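Local coordinates for 5-nitroimidazole antibiotic resistance protein (Bacteroides thetaiotaomicron, PDB 2FG9) that binds flavin-adenine dinucleotide and is probably an oxidoreductase of the pyridoxamine 5'-phosphate oxidase family, possibly linked to resistance against 5-nitroimidazole antibiotics, at residues Q29-I34 with D163-K168. Numbering follows the deposited sequence.
Sequences QRIESI and DQMTGK. With FAD (flavin-adenine dinucleotide), chain C.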
loop_
_atom_site.group_PDB
_atom_site.type_symbol
_atom_site.label_atom_id
_atom_site.label_comp_id
_atom_site.label_asym_id
_atom_site.label_seq_id
_atom_site.Cartn_x
_atom_site.Cartn_y
_atom_site.Cartn_z
ATOM N N GLN A 29 -12.442 23.437 -11.084
ATOM C CA GLN A 29 -11.710 22.239 -11.485
ATOM C C GLN A 29 -11.237 21.453 -10.277
ATOM O O GLN A 29 -11.225 20.227 -10.292
ATOM C CB GLN A 29 -10.515 22.595 -12.385
ATOM C CG GLN A 29 -10.926 22.915 -13.824
ATOM C CD GLN A 29 -11.734 24.200 -13.918
ATOM O OE1 GLN A 29 -11.387 25.227 -13.276
ATOM N NE2 GLN A 29 -12.831 24.160 -14.700
ATOM N N ARG A 30 -10.850 22.162 -9.230
ATOM C CA ARG A 30 -10.486 21.512 -7.976
ATOM C C ARG A 30 -11.660 20.818 -7.268
ATOM O O ARG A 30 -11.502 19.741 -6.707
ATOM C CB ARG A 30 -9.874 22.520 -7.035
ATOM C CG ARG A 30 -9.234 21.869 -5.865
ATOM C CD ARG A 30 -8.594 22.891 -4.964
ATOM N NE ARG A 30 -8.195 22.292 -3.687
ATOM C CZ ARG A 30 -7.788 22.992 -2.632
ATOM N NH1 ARG A 30 -7.733 24.315 -2.701
ATOM N NH2 ARG A 30 -7.435 22.373 -1.496
ATOM N N ILE A 31 -12.834 21.447 -7.300
ATOM C CA ILE A 31 -14.050 20.846 -6.752
ATOM C C ILE A 31 -14.419 19.629 -7.588
ATOM O O ILE A 31 -14.695 18.562 -7.053
ATOM C CB ILE A 31 -15.230 21.853 -6.744
ATOM C CG1 ILE A 31 -14.893 23.069 -5.887
ATOM C CG2 ILE A 31 -16.496 21.215 -6.235
ATOM C CD1 ILE A 31 -15.878 24.221 -6.041
ATOM N N GLU A 32 -14.390 19.775 -8.903
ATOM C CA GLU A 32 -14.646 18.648 -9.798
ATOM C C GLU A 32 -13.637 17.544 -9.616
ATOM O O GLU A 32 -13.984 16.364 -9.714
ATOM C CB GLU A 32 -14.674 19.120 -11.241
ATOM C CG GLU A 32 -15.954 19.800 -11.583
ATOM C CD GLU A 32 -15.950 20.416 -12.968
ATOM O OE1 GLU A 32 -14.835 20.586 -13.511
ATOM O OE2 GLU A 32 -17.050 20.725 -13.499
ATOM N N SER A 33 -12.394 17.900 -9.298
ATOM C CA SER A 33 -11.386 16.867 -9.027
ATOM C C SER A 33 -11.759 16.022 -7.815
ATOM O O SER A 33 -11.567 14.806 -7.821
ATOM C CB SER A 33 -9.996 17.472 -8.814
ATOM O OG SER A 33 -9.070 16.440 -8.495
ATOM N N ILE A 34 -12.309 16.666 -6.786
ATOM C CA ILE A 34 -12.742 15.956 -5.595
ATOM C C ILE A 34 -13.862 15.021 -5.983
ATOM O O ILE A 34 -13.847 13.847 -5.636
ATOM C CB ILE A 34 -13.204 16.932 -4.469
ATOM C CG1 ILE A 34 -12.028 17.782 -4.023
ATOM C CG2 ILE A 34 -13.709 16.165 -3.259
ATOM C CD1 ILE A 34 -12.399 19.023 -3.307
ATOM N N ASP A 163 -26.989 22.876 -9.734
ATOM C CA ASP A 163 -27.281 24.310 -9.680
ATOM C C ASP A 163 -26.291 25.079 -8.821
ATOM O O ASP A 163 -26.047 26.253 -9.062
ATOM C CB ASP A 163 -28.707 24.532 -9.186
ATOM C CG ASP A 163 -29.730 24.061 -10.188
ATOM O OD1 ASP A 163 -29.520 24.298 -11.392
ATOM O OD2 ASP A 163 -30.727 23.437 -9.781
ATOM N N GLN A 164 -25.742 24.425 -7.804
ATOM C CA GLN A 164 -24.705 25.029 -6.999
ATOM C C GLN A 164 -23.726 23.951 -6.568
ATOM O O GLN A 164 -24.104 22.888 -6.107
ATOM C CB GLN A 164 -25.294 25.774 -5.789
ATOM C CG GLN A 164 -24.200 26.351 -4.880
ATOM C CD GLN A 164 -24.742 27.154 -3.710
ATOM O OE1 GLN A 164 -25.931 27.038 -3.358
ATOM N NE2 GLN A 164 -23.869 27.979 -3.097
HETATM N N MSE A 165 -22.451 24.244 -6.779
HETATM C CA MSE A 165 -21.382 23.343 -6.504
HETATM C C MSE A 165 -20.366 24.104 -5.704
HETATM O O MSE A 165 -19.890 25.126 -6.136
HETATM C CB MSE A 165 -20.757 22.888 -7.776
HETATM C CG MSE A 165 -19.599 21.927 -7.549
HETATM SE SE MSE A 165 -18.938 21.349 -9.289
HETATM C CE MSE A 165 -19.991 19.909 -9.579
ATOM N N THR A 166 -20.033 23.574 -4.533
ATOM C CA THR A 166 -19.107 24.226 -3.603
ATOM C C THR A 166 -18.134 23.220 -3.048
ATOM O O THR A 166 -18.375 22.020 -3.118
ATOM C CB THR A 166 -19.871 24.916 -2.478
ATOM O OG1 THR A 166 -20.730 23.979 -1.828
ATOM C CG2 THR A 166 -20.735 25.956 -3.045
ATOM N N GLY A 167 -17.022 23.712 -2.527
ATOM C CA GLY A 167 -15.987 22.860 -1.954
ATOM C C GLY A 167 -15.511 23.500 -0.671
ATOM O O GLY A 167 -15.670 24.701 -0.484
ATOM N N LYS A 168 -14.963 22.702 0.227
ATOM C CA LYS A 168 -14.585 23.188 1.546
ATOM C C LYS A 168 -13.394 22.358 1.942
ATOM O O LYS A 168 -13.374 21.160 1.701
ATOM C CB LYS A 168 -15.765 23.065 2.569
ATOM C CG LYS A 168 -15.864 24.185 3.689
ATOM C CD LYS A 168 -16.984 25.278 3.506
HETATM P PA FAD C . -21.637 27.278 6.372
HETATM O O1A FAD C . -22.805 27.736 7.230
HETATM O O2A FAD C . -20.380 28.129 6.383
HETATM O O5B FAD C . -22.175 27.165 4.858
HETATM C C5B FAD C . -21.641 27.962 3.830
HETATM C C4B FAD C . -21.897 27.290 2.482
HETATM O O4B FAD C . -20.674 26.740 1.981
HETATM C C3B FAD C . -22.916 26.142 2.476
HETATM O O3B FAD C . -24.283 26.520 2.434
HETATM C C2B FAD C . -22.444 25.386 1.247
HETATM O O2B FAD C . -22.820 25.996 0.017
HETATM C C1B FAD C . -20.925 25.463 1.419
HETATM N N9A FAD C . -20.438 24.313 2.240
HETATM C C8A FAD C . -20.600 24.103 3.583
HETATM N N7A FAD C . -20.040 22.924 3.907
HETATM C C5A FAD C . -19.480 22.362 2.803
HETATM C C6A FAD C . -18.761 21.146 2.595
HETATM N N6A FAD C . -18.031 20.631 3.602
HETATM N N1A FAD C . -18.349 20.851 1.310
HETATM C C2A FAD C . -18.620 21.737 0.262
HETATM N N3A FAD C . -19.318 22.920 0.450
HETATM C C4A FAD C . -19.743 23.237 1.723
HETATM N N1 FAD C . -16.790 20.759 10.414
HETATM C C2 FAD C . -17.113 20.854 11.761
HETATM O O2 FAD C . -17.642 21.875 12.220
HETATM N N3 FAD C . -16.802 19.805 12.597
HETATM C C4 FAD C . -16.190 18.652 12.088
HETATM O O4 FAD C . -16.237 17.662 12.782
HETATM C C4X FAD C . -15.875 18.553 10.744
HETATM N N5 FAD C . -15.267 17.440 10.175
HETATM C C5X FAD C . -14.979 17.412 8.784
HETATM C C6 FAD C . -14.407 16.312 8.213
HETATM C C7 FAD C . -14.153 16.261 6.856
HETATM C C7M FAD C . -14.263 14.861 6.344
HETATM C C8 FAD C . -14.458 17.340 6.055
HETATM C C8M FAD C . -14.405 17.338 4.578
HETATM C C9 FAD C . -15.017 18.455 6.606
HETATM C C9A FAD C . -15.298 18.479 7.963
HETATM N N10 FAD C . -15.926 19.558 8.551
HETATM C C10 FAD C . -16.205 19.618 9.904
HETATM C "C1'" FAD C . -16.470 20.639 7.716
HETATM C "C2'" FAD C . -17.971 20.640 7.859
HETATM O "O2'" FAD C . -18.453 20.067 6.648
HETATM C "C3'" FAD C . -18.210 22.132 8.174
HETATM O "O3'" FAD C . -18.843 22.430 9.416
HETATM C "C4'" FAD C . -18.920 22.768 7.031
HETATM O "O4'" FAD C . -18.128 22.635 5.845
HETATM C "C5'" FAD C . -19.257 24.173 7.550
HETATM O "O5'" FAD C . -20.529 23.912 8.122
HETATM P P FAD C . -21.757 24.946 8.064
HETATM O O1P FAD C . -21.654 25.773 9.354
HETATM O O2P FAD C . -23.083 24.257 7.859
HETATM O O3P FAD C . -21.282 25.761 6.768
#
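Ile31 of helix 29-34 packs on strand 164-168 through both of its branches. Ile31 CG2 lies 3.4 Å from CG of Met165, a selenomethionine, which is tight for two carbons. The two side chains run past each other in opposite directions. The CG1-CD1 branch lies across the run of the strand, and Ile31 CD1 rests 3.7 Å from the backbone N of Gly167. Gly167 has no side chain, so the helix comes close here, with Ile31 CA and Gly167 CA 5.6 Å apart. Met165 is extended as far as SE, then bends at chi3 (-89°). Met165 SE sits 4.1 Å from Glu32 CG, and these two side chains cross at about a right angle. The Glu32 carboxylate is hydrogen-bonded to Tyr61.

The strand's other face meets FAD. Thr166 points away from the helix and its OG1 donates a 2.9 Å hydrogen bond to adenine N3A. FAD O2B gives Thr166 OG1 a weak hydrogen bond of 3.4 Å. Gly167 CA is 3.6 Å from C2A of the adenine.

The short helix and strand axes make an angle of 83°. The helix covers part of one face of the sheet; the opposite side of this strand meets the adenosine end of FAD. A second subunit completes the flavin site, consistent with the flavin-binding split beta-barrel of the pyridoxamine 5'-phosphate oxidase family.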